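Local coordinates for lipoprotein outS (Dickeya dadantii, PDB 3UTK), which is the type II secretion pilotin, a lipoprotein that interacts with secretin OutD and is required to move pectate lyases and cellulases across the outer membrane, at residues Lys55-Arg58 and Val59-Arg63; Trp85-Gly88 and Arg89-Ser92; Ala112-Cys115 and Ser116-Arg120. One frame throughout, in Å; residues are numbered along the deposited sequence.

Contact 1 (Lys55-Arg58 and Val59-Arg63)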
loop_
_atom_site.group_PDB
_atom_site.type_symbol
_atom_site.label_atom_id
_atom_site.label_comp_id
_atom_site.label_asym_id
_atom_site.label_seq_id
_atom_site.Cartn_x
_atom_site.Cartn_y
_atom_site.Cartn_z
ATOM N N LYS A 55 -1.271 -4.845 -2.032
ATOM C CA LYS A 55 -1.751 -5.628 -3.174
ATOM C C LYS A 55 -0.797 -6.798 -3.442
ATOM O O LYS A 55 -1.227 -7.896 -3.782
ATOM C CB LYS A 55 -1.913 -4.754 -4.426
ATOM C CG LYS A 55 -2.447 -5.514 -5.641
ATOM C CD LYS A 55 -2.741 -4.603 -6.826
ATOM C CE LYS A 55 -3.372 -5.394 -7.967
ATOM N NZ LYS A 55 -3.984 -4.506 -8.995
ATOM N N TYR A 56 0.501 -6.555 -3.303
ATOM C CA TYR A 56 1.489 -7.622 -3.465
ATOM C C TYR A 56 1.209 -8.774 -2.488
ATOM O O TYR A 56 1.275 -9.948 -2.852
ATOM C CB TYR A 56 2.920 -7.075 -3.300
ATOM C CG TYR A 56 4.003 -8.071 -3.644
ATOM C CD1 TYR A 56 4.380 -9.060 -2.742
ATOM C CD2 TYR A 56 4.662 -8.010 -4.867
ATOM C CE1 TYR A 56 5.373 -9.973 -3.062
ATOM C CE2 TYR A 56 5.655 -8.919 -5.190
ATOM C CZ TYR A 56 6.004 -9.893 -4.290
ATOM O OH TYR A 56 6.987 -10.798 -4.623
ATOM N N LEU A 57 0.857 -8.445 -1.253
ATOM C CA LEU A 57 0.571 -9.492 -0.284
ATOM C C LEU A 57 -0.677 -10.264 -0.703
ATOM O O LEU A 57 -0.692 -11.489 -0.674
ATOM C CB LEU A 57 0.389 -8.926 1.126
ATOM C CG LEU A 57 1.648 -8.493 1.889
ATOM C CD1 LEU A 57 1.298 -7.802 3.220
ATOM C CD2 LEU A 57 2.575 -9.685 2.154
ATOM N N ARG A 58 -1.723 -9.545 -1.093
ATOM C CA ARG A 58 -2.971 -10.217 -1.446
ATOM C C ARG A 58 -2.784 -11.122 -2.662
ATOM O O ARG A 58 -3.217 -12.273 -2.660
ATOM C CB ARG A 58 -4.100 -9.207 -1.716
ATOM C CG ARG A 58 -5.484 -9.857 -1.864
ATOM C CD ARG A 58 -6.532 -8.848 -2.320
ATOM N NE ARG A 58 -6.346 -8.492 -3.720
ATOM C CZ ARG A 58 -6.221 -7.252 -4.178
ATOM N NH1 ARG A 58 -6.266 -6.222 -3.342
ATOM N NH2 ARG A 58 -6.046 -7.044 -5.479
ATOM N N VAL A 59 -2.150 -10.597 -3.705
ATOM C CA VAL A 59 -2.091 -11.304 -4.979
ATOM C C VAL A 59 -0.940 -12.311 -5.060
ATOM O O VAL A 59 -1.136 -13.449 -5.505
ATOM C CB VAL A 59 -2.025 -10.320 -6.170
ATOM C CG1 VAL A 59 -1.885 -11.078 -7.490
ATOM C CG2 VAL A 59 -3.263 -9.422 -6.179
ATOM N N GLN A 60 0.253 -11.898 -4.639
ATOM C CA GLN A 60 1.441 -12.742 -4.782
ATOM C C GLN A 60 1.642 -13.653 -3.579
ATOM O O GLN A 60 2.218 -14.740 -3.691
ATOM C CB GLN A 60 2.699 -11.878 -5.001
ATOM C CG GLN A 60 2.592 -10.901 -6.179
ATOM C CD GLN A 60 2.401 -11.605 -7.511
ATOM O OE1 GLN A 60 1.580 -11.195 -8.332
ATOM N NE2 GLN A 60 3.170 -12.656 -7.737
ATOM N N CYS A 61 1.172 -13.215 -2.420
ATOM C CA CYS A 61 1.456 -13.932 -1.173
ATOM C C CYS A 61 0.223 -14.631 -0.614
ATOM O O CYS A 61 0.222 -15.118 0.527
ATOM C CB CYS A 61 2.032 -12.956 -0.142
ATOM S SG CYS A 61 3.508 -12.046 -0.737
ATOM N N GLU A 62 -0.808 -14.704 -1.444
ATOM C CA GLU A 62 -2.068 -15.381 -1.115
ATOM C C GLU A 62 -2.664 -14.901 0.202
ATOM O O GLU A 62 -3.308 -15.680 0.901
ATOM C CB GLU A 62 -1.873 -16.900 -1.034
ATOM C CG GLU A 62 -1.123 -17.498 -2.198
ATOM C CD GLU A 62 -1.864 -17.333 -3.493
ATOM O OE1 GLU A 62 -3.062 -16.986 -3.442
ATOM O OE2 GLU A 62 -1.251 -17.547 -4.560
ATOM N N ARG A 63 -2.427 -13.639 0.548
ATOM C CA ARG A 63 -3.060 -13.046 1.728
ATOM C C ARG A 63 -4.511 -12.703 1.397
ATOM O O ARG A 63 -4.883 -11.535 1.221
ATOM C CB ARG A 63 -2.287 -11.814 2.223
ATOM C CG ARG A 63 -0.955 -12.117 2.901
ATOM C CD ARG A 63 -1.125 -12.811 4.272
ATOM N NE ARG A 63 -1.971 -12.077 5.225
ATOM C CZ ARG A 63 -1.522 -11.230 6.149
ATOM N NH1 ARG A 63 -0.225 -10.965 6.246
ATOM N NH2 ARG A 63 -2.376 -10.626 6.974
#
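V59 N to K55 O (2.9 Å) and Q60 N to Y56 O are the last regular i to i+4 bonds of helix 40-60, after which the chain folds back and R63 N reaches L57 O, six residues earlier, at 3.0 Å. In between, C61 N is held loosely, by weak bonds to both Y56 O and L57 O, and E62 takes a left-handed backbone conformation (phi 53°) that reverses the chain so that R63 N can make its bond. Q60 and C61 both pack on the Y56 ring. Q60 CG sits over the ring centre, 3.7 Å above its plane, as a CH-pi contact. C61 SG comes in obliquely, 3.6 Å from Y56 CE1. With CG anti to its backbone N (chi1 -172°), Y56 lays its ring along the helix toward these later residues. The same sulfur lies 3.8 Å from L57 CD2, while L57 CB meets R63 CG at 3.9 Å. On the other flank, V59 CG2 lies beside K55 CG, the two side chains pointing the same way, and also touches R58 NH2 at 3.7 Å. R58 CA lies 3.5 Å from R63 O in a CA-H...O contact. The charged ends find their partners beyond this turn: K55 bridges to E98 and D69, R58 to D69 with a hydrogen bond to P67 O, and R63 to D65 and, by hydrogen bond, N119. C61 SG itself is bonded to C115 SG. The turn that follows the helix is therefore tied covalently, through the sulfur packed against Y56 and L57, with the salt bridges of K55, R58 and R63 to E98, D69 and D65 beside it.

Contact 2 (Trp85-Gly88 and Arg89-Ser92)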
loop_
_atom_site.group_PDB
_atom_site.type_symbol
_atom_site.label_atom_id
_atom_site.label_comp_id
_atom_site.label_asym_id
_atom_site.label_seq_id
_atom_site.Cartn_x
_atom_site.Cartn_y
_atom_site.Cartn_z
ATOM N N TRP A 85 -2.574 15.120 6.999
ATOM C CA TRP A 85 -2.148 15.470 5.650
ATOM C C TRP A 85 -3.305 15.962 4.784
ATOM O O TRP A 85 -4.466 15.635 5.037
ATOM C CB TRP A 85 -1.473 14.271 4.987
ATOM C CG TRP A 85 -0.147 13.909 5.597
ATOM C CD1 TRP A 85 0.541 14.609 6.546
ATOM C CD2 TRP A 85 0.649 12.759 5.291
ATOM N NE1 TRP A 85 1.718 13.966 6.848
ATOM C CE2 TRP A 85 1.808 12.825 6.091
ATOM C CE3 TRP A 85 0.497 11.676 4.419
ATOM C CZ2 TRP A 85 2.810 11.857 6.043
ATOM C CZ3 TRP A 85 1.490 10.713 4.373
ATOM C CH2 TRP A 85 2.632 10.810 5.181
ATOM N N ASP A 86 -2.978 16.749 3.762
ATOM C CA ASP A 86 -3.975 17.256 2.823
ATOM C C ASP A 86 -4.288 16.225 1.740
ATOM O O ASP A 86 -3.489 16.002 0.829
ATOM C CB ASP A 86 -3.500 18.567 2.191
ATOM C CG ASP A 86 -4.543 19.186 1.283
ATOM O OD1 ASP A 86 -5.695 18.704 1.292
ATOM O OD2 ASP A 86 -4.218 20.164 0.572
ATOM N N THR A 87 -5.459 15.604 1.843
ATOM C CA THR A 87 -5.846 14.533 0.934
ATOM C C THR A 87 -6.507 15.085 -0.324
ATOM O O THR A 87 -7.078 14.345 -1.127
ATOM C CB THR A 87 -6.759 13.504 1.631
ATOM O OG1 THR A 87 -6.123 13.042 2.829
ATOM C CG2 THR A 87 -7.011 12.308 0.726
ATOM N N GLY A 88 -6.428 16.400 -0.485
ATOM C CA GLY A 88 -6.891 17.036 -1.701
ATOM C C GLY A 88 -5.843 16.940 -2.790
ATOM O O GLY A 88 -6.177 16.897 -3.973
ATOM N N ARG A 89 -4.573 16.890 -2.387
ATOM C CA ARG A 89 -3.456 16.918 -3.331
ATOM C C ARG A 89 -3.044 15.526 -3.790
ATOM O O ARG A 89 -1.970 15.352 -4.362
ATOM C CB ARG A 89 -2.244 17.635 -2.718
ATOM C CG ARG A 89 -2.448 19.131 -2.465
ATOM C CD ARG A 89 -1.146 19.815 -2.049
ATOM N NE ARG A 89 -0.137 19.767 -3.107
ATOM C CZ ARG A 89 1.118 20.186 -2.969
ATOM N NH1 ARG A 89 1.534 20.685 -1.813
ATOM N NH2 ARG A 89 1.962 20.100 -3.990
ATOM N N TYR A 90 -3.912 14.545 -3.561
ATOM C CA TYR A 90 -3.557 13.140 -3.748
ATOM C C TYR A 90 -3.952 12.541 -5.101
ATOM O O TYR A 90 -3.807 11.338 -5.305
ATOM C CB TYR A 90 -4.138 12.292 -2.611
ATOM C CG TYR A 90 -3.386 12.427 -1.313
ATOM C CD1 TYR A 90 -2.293 13.278 -1.204
ATOM C CD2 TYR A 90 -3.755 11.688 -0.196
ATOM C CE1 TYR A 90 -1.602 13.403 -0.010
ATOM C CE2 TYR A 90 -3.067 11.804 0.993
ATOM C CZ TYR A 90 -1.992 12.659 1.081
ATOM O OH TYR A 90 -1.309 12.771 2.270
ATOM N N GLN A 91 -4.422 13.382 -6.019
ATOM C CA GLN A 91 -4.930 12.930 -7.321
ATOM C C GLN A 91 -4.196 11.731 -7.938
ATOM O O GLN A 91 -4.821 10.820 -8.503
ATOM C CB GLN A 91 -4.959 14.101 -8.314
ATOM C CG GLN A 91 -6.043 15.130 -8.026
ATOM C CD GLN A 91 -5.580 16.237 -7.095
ATOM O OE1 GLN A 91 -4.422 16.275 -6.680
ATOM N NE2 GLN A 91 -6.484 17.152 -6.774
ATOM N N SER A 92 -2.873 11.725 -7.817
ATOM C CA SER A 92 -2.051 10.711 -8.463
ATOM C C SER A 92 -1.784 9.490 -7.582
ATOM O O SER A 92 -0.693 8.918 -7.644
ATOM C CB SER A 92 -0.717 11.322 -8.891
ATOM O OG SER A 92 -0.012 11.823 -7.766
#
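Y90 packs one face of its ring against the backbone of D86 and T87 and meets W85 with its hydroxyl end, the two aromatic side chains crossing at about a right angle. Y90 OH sits at the edge of the indole, near its plane and 3.0 Å from W85 CE3; the hydroxyl's hydrogen-bond partner is Q43. On the covered face of the phenol, D86 O stands 3.3 Å from the Y90 ring plane, offset toward the rim, and T87 CA makes a CH-pi contact 3.9 Å from the ring centroid. The T87 side chain crosses the ring obliquely, its methyl CG2 3.4 Å from Y90 CD2. With chi1 at -76°, CG of Y90 is anti to the carbonyl carbon, and the ring is thus carried back against the residues before it. D86 to R89 form a type I beta turn. D86 OD1 accepts from G88 N (3.0 Å, N-H...O angle 156°), an Asx turn in which the donor meets the oxygen from above the carboxylate plane. The other carboxylate oxygen, OD2, touches only the aliphatic part of R89, 3.7 Å from its CG; the side chains cross at about a right angle, and the guanidinium leads away, so no salt bridge forms. Q91 curls back until NE2 is 2.8 Å from G88 O, though the angle is too poor for a hydrogen bond. The whole turn lies at the surface in the loop between helix 69-82 and helix 94-106, anchored by its buried tyrosine: W85, R89 and Y90 rest on helix 40-60, Y90 through L47, while T87 packs on V77, A80 and V81 of helix 69-82 and Y90 also touches A80.

Contact 3 (Ala112-Cys115 and Ser116-Arg120); sequences ATQC and SSFNR
A112 meets S116 through the backbone: its carbonyl oxygen accepts S116 N at 3.0 Å and also lies 3.4 Å from S116 CB. T113 repeats the pattern one residue later, T113 O taking S117 N, with its own side chain directed outward to the exposed side of the helix. Q114 is the residue whose side chain does the most across this turn. Its O receives F118 N at 2.9 Å in a nearly straight bond (174°), and its amide lies over the F118 ring: NE2 is above the ring centre, 3.2 Å from the plane. The amide crosses the aromatic face tilted by 26°, and CG follows it in to 3.6 Å from F118 CE2. Q114 turns its chain away from its own N (chi1 -169°) and bends at chi2, which lets the amide reach the ring. In the perpendicular, nested helical hairpins that make up this fold, helix 111-121 is pressed against helices 40-60 and 94-106: F118 packs on A53 and L57 of the former, and both Q114 and F118 touch L104 of the latter. C115 comes next, with O accepting N119 N at 2.9 Å. Its SG, anti to the carbonyl carbon, is turned from S116-R120 and points to the disulfide with C61. The N119 side chain curls beside the same carbonyl, ND2 3.2 Å from C115 O at an angle too poor for a bond, and its OD1 serves R63.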
loop_
_atom_site.group_PDB
_atom_site.type_symbol
_atom_site.label_atom_id
_atom_site.label_comp_id
_atom_site.label_asym_id
_atom_site.label_seq_id
_atom_site.Cartn_x
_atom_site.Cartn_y
_atom_site.Cartn_z
ATOM N N ALA A 112 9.247 -15.387 -2.532
ATOM C CA ALA A 112 9.282 -15.864 -1.151
ATOM C C ALA A 112 9.941 -14.859 -0.225
ATOM O O ALA A 112 9.500 -14.671 0.910
ATOM C CB ALA A 112 9.994 -17.216 -1.063
ATOM N N THR A 113 11.012 -14.235 -0.706
ATOM C CA THR A 113 11.737 -13.214 0.046
ATOM C C THR A 113 10.874 -11.972 0.287
ATOM O O THR A 113 10.749 -11.491 1.417
ATOM C CB THR A 113 13.021 -12.829 -0.709
ATOM O OG1 THR A 113 13.833 -14.000 -0.870
ATOM C CG2 THR A 113 13.819 -11.771 0.051
ATOM N N GLN A 114 10.290 -11.446 -0.779
ATOM C CA GLN A 114 9.418 -10.287 -0.667
ATOM C C GLN A 114 8.219 -10.552 0.248
ATOM O O GLN A 114 7.877 -9.718 1.094
ATOM C CB GLN A 114 8.953 -9.828 -2.056
ATOM C CG GLN A 114 8.255 -8.481 -2.018
ATOM C CD GLN A 114 9.221 -7.377 -1.686
ATOM O OE1 GLN A 114 9.993 -6.958 -2.541
ATOM N NE2 GLN A 114 9.195 -6.903 -0.440
ATOM N N CYS A 115 7.579 -11.707 0.090
ATOM C CA CYS A 115 6.423 -12.040 0.925
ATOM C C CYS A 115 6.801 -12.131 2.393
ATOM O O CYS A 115 6.075 -11.638 3.260
ATOM C CB CYS A 115 5.777 -13.361 0.494
ATOM S SG CYS A 115 5.023 -13.332 -1.156
ATOM N N SER A 116 7.914 -12.790 2.683
ATOM C CA SER A 116 8.358 -12.920 4.068
ATOM C C SER A 116 8.611 -11.531 4.662
ATOM O O SER A 116 8.251 -11.251 5.809
ATOM C CB SER A 116 9.637 -13.762 4.144
ATOM O OG SER A 116 10.025 -13.955 5.496
ATOM N N SER A 117 9.231 -10.662 3.871
ATOM C CA SER A 117 9.540 -9.311 4.333
ATOM C C SER A 117 8.273 -8.473 4.585
ATOM O O SER A 117 8.145 -7.856 5.647
ATOM C CB SER A 117 10.475 -8.592 3.349
ATOM O OG SER A 117 10.835 -7.324 3.857
ATOM N N PHE A 118 7.354 -8.438 3.618
ATOM C CA PHE A 118 6.106 -7.673 3.782
ATOM C C PHE A 118 5.247 -8.242 4.927
ATOM O O PHE A 118 4.645 -7.489 5.706
ATOM C CB PHE A 118 5.298 -7.632 2.477
ATOM C CG PHE A 118 5.799 -6.625 1.457
ATOM C CD1 PHE A 118 6.523 -5.497 1.839
ATOM C CD2 PHE A 118 5.539 -6.819 0.106
ATOM C CE1 PHE A 118 6.965 -4.571 0.888
ATOM C CE2 PHE A 118 5.973 -5.897 -0.854
ATOM C CZ PHE A 118 6.700 -4.775 -0.461
ATOM N N ASN A 119 5.189 -9.568 5.046
ATOM C CA ASN A 119 4.404 -10.185 6.120
ATOM C C ASN A 119 4.955 -9.788 7.487
ATOM O O ASN A 119 4.198 -9.604 8.459
ATOM C CB ASN A 119 4.395 -11.711 5.981
ATOM C CG ASN A 119 3.279 -12.219 5.073
ATOM O OD1 ASN A 119 2.192 -11.629 4.998
ATOM N ND2 ASN A 119 3.545 -13.318 4.380
ATOM N N ARG A 120 6.272 -9.632 7.554
ATOM C CA ARG A 120 6.930 -9.247 8.797
ATOM C C ARG A 120 6.659 -7.799 9.188
ATOM O O ARG A 120 6.431 -7.525 10.360
ATOM C CB ARG A 120 8.444 -9.485 8.721
ATOM C CG ARG A 120 9.184 -9.194 10.030
ATOM C CD ARG A 120 10.696 -9.321 9.863
ATOM N NE ARG A 120 11.420 -8.335 10.664
ATOM C CZ ARG A 120 12.248 -7.419 10.164
ATOM N NH1 ARG A 120 12.474 -7.355 8.852
ATOM N NH2 ARG A 120 12.855 -6.568 10.980
#

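In the fold
All three contacts are local, each within one continuous stretch, but they differ in place and chemistry. Contacts 1 and 3 lie on the same side of the molecule, their centres about 10 Å apart, and lock together: beyond their covalent link, L57 CD2 meets F118 CB at 3.4 Å and Y56 OH meets Q114 CB. Contact 1 is partly buried, mixing sulfur and aromatic groups with charged side chains whose partners lie outside it; contact 3 is at the surface, on regular helix with an amide over a ring. Contact 1 forms the end of helix 40-60 and the turn after it, while contacts 2 and 3 pack side chains against that helix, contact 2, an irregular surface loop, on the opposite side of the chain's centre.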